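PDB 3NQK: uncharacterized protein from Bacteroides ovatus, which is of unknown function but probably combines an N-terminal E-set-like domain with a C-terminal BT_3044-like domain. Local coordinates for residues D58-V63 and I131-S136. Numbering follows the deposited sequence.
Sequences DIHIAV and IVDDGS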
# COMPACT_ATOMS: atom_id res chain seq x y z
N ASP A 58 -21.46 17.91 -3.70
CA ASP A 58 -20.47 18.73 -3.05
C ASP A 58 -20.62 18.49 -1.57
O ASP A 58 -21.59 18.91 -0.97
CB ASP A 58 -20.68 20.22 -3.40
CG ASP A 58 -20.21 20.56 -4.81
OD1 ASP A 58 -19.03 20.28 -5.14
OD2 ASP A 58 -21.02 21.12 -5.58
N ILE A 59 -19.67 17.74 -1.00
CA ILE A 59 -19.74 17.35 0.40
C ILE A 59 -18.98 18.33 1.25
O ILE A 59 -17.88 18.74 0.90
CB ILE A 59 -19.16 15.93 0.59
CG1 ILE A 59 -20.03 14.91 -0.16
CG2 ILE A 59 -19.08 15.56 2.09
CD1 ILE A 59 -19.34 13.60 -0.48
N HIS A 60 -19.56 18.72 2.37
CA HIS A 60 -18.91 19.69 3.26
C HIS A 60 -18.46 19.02 4.54
O HIS A 60 -19.23 18.29 5.17
CB HIS A 60 -19.85 20.85 3.58
CG HIS A 60 -20.21 21.68 2.39
ND1 HIS A 60 -19.71 22.96 2.19
CD2 HIS A 60 -21.02 21.44 1.33
CE1 HIS A 60 -20.20 23.45 1.07
NE2 HIS A 60 -21.00 22.55 0.53
N ILE A 61 -17.19 19.26 4.91
CA ILE A 61 -16.61 18.69 6.11
C ILE A 61 -16.24 19.81 7.08
O ILE A 61 -15.73 20.84 6.66
CB ILE A 61 -15.31 17.93 5.80
CG1 ILE A 61 -15.45 17.09 4.52
CG2 ILE A 61 -14.92 17.07 6.98
CD1 ILE A 61 -16.30 15.91 4.68
N ALA A 62 -16.47 19.59 8.36
CA ALA A 62 -16.13 20.59 9.38
C ALA A 62 -15.60 19.93 10.63
O ALA A 62 -15.97 18.79 10.96
CB ALA A 62 -17.34 21.46 9.71
N VAL A 63 -14.69 20.63 11.31
CA VAL A 63 -14.19 20.17 12.58
C VAL A 63 -15.35 20.25 13.59
O VAL A 63 -16.15 21.18 13.53
CB VAL A 63 -13.02 21.05 13.05
CG1 VAL A 63 -12.53 20.62 14.43
CG2 VAL A 63 -11.88 21.00 12.02
N ILE A 131 -19.50 15.35 8.79
CA ILE A 131 -20.02 15.74 7.49
C ILE A 131 -21.27 16.52 7.72
O ILE A 131 -22.32 15.95 8.03
CB ILE A 131 -20.35 14.51 6.65
CG1 ILE A 131 -19.06 13.82 6.24
CG2 ILE A 131 -21.14 14.91 5.40
CD1 ILE A 131 -19.27 12.63 5.42
N VAL A 132 -21.16 17.84 7.58
CA VAL A 132 -22.28 18.73 7.85
C VAL A 132 -23.30 18.82 6.66
O VAL A 132 -24.39 19.35 6.82
CB VAL A 132 -21.79 20.16 8.25
CG1 VAL A 132 -20.90 20.08 9.47
CG2 VAL A 132 -21.04 20.83 7.10
N ASP A 133 -22.92 18.28 5.49
CA ASP A 133 -23.82 18.24 4.28
C ASP A 133 -23.34 17.18 3.30
O ASP A 133 -22.22 17.27 2.78
CB ASP A 133 -23.87 19.61 3.58
CG ASP A 133 -24.71 19.60 2.26
OD1 ASP A 133 -25.59 18.72 2.09
OD2 ASP A 133 -24.49 20.49 1.41
N ASP A 134 -24.18 16.18 3.02
CA ASP A 134 -23.78 15.02 2.17
C ASP A 134 -23.98 15.24 0.66
O ASP A 134 -23.92 14.29 -0.12
CB ASP A 134 -24.50 13.72 2.61
CG ASP A 134 -26.02 13.75 2.36
OD1 ASP A 134 -26.52 14.71 1.73
OD2 ASP A 134 -26.70 12.81 2.80
N GLY A 135 -24.26 16.49 0.28
CA GLY A 135 -24.37 16.86 -1.14
C GLY A 135 -25.69 16.55 -1.82
O GLY A 135 -25.92 16.97 -2.95
N SER A 136 -26.57 15.82 -1.11
CA SER A 136 -27.88 15.43 -1.67
C SER A 136 -28.89 16.56 -1.55
O SER A 136 -28.70 17.49 -0.77
CB SER A 136 -28.41 14.18 -0.97
OG SER A 136 -28.88 14.49 0.32
O HOH W 1 -23.26 21.55 -1.43
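His60 and Asp133 pair across two antiparallel strands at a beta bulge. The backbone bond from His60 N to Asp133 O is 3.1 Å long, nearly straight and in the carbonyl plane. The carbonyl of the same His60 takes a weak bond from Val132 N, bent to 131°, where the chain turns a corner; the register then shifts by one, and Ile61 pairs with Ile131. CA-H...O contacts run from Ile59 CA to Asp133 O and from Ile131 CA to His60 O. On the polar face the His60 ring and the Asp133 carboxylate lie side by side, planes 14° apart, with CD2 3.6 Å from OD2. A water in the plane of the ring, at its edge, links His60 NE2, Asp133 OD2 and Asp58 O, while His60 ND1 hydrogen-bonds to Glu97 OE2. Asp133 has chi1 at 176°, which sets CG beside its own carbonyl carbon; OD1 accepts from Gly135 N, 3.2 Å away and above the carboxylate plane, closing an Asx turn. A second follows, Asp134 OD1 accepting both Ser136 N and OG from one face. Apolar contacts lie on the other face: Ile131 sends CG1 to Ile61 CD1 (3.8 Å) and CG2 to Ile59 CG2 (4.0 Å), in a core shared with Phe15 and Ile45. Val132 CG1 meets Ala62 CB at 3.8 Å. The contact thus ends a strand pairing of a probably E-set-like domain; a negative Asp133 would probably favour protonation of His60, as would Glu97.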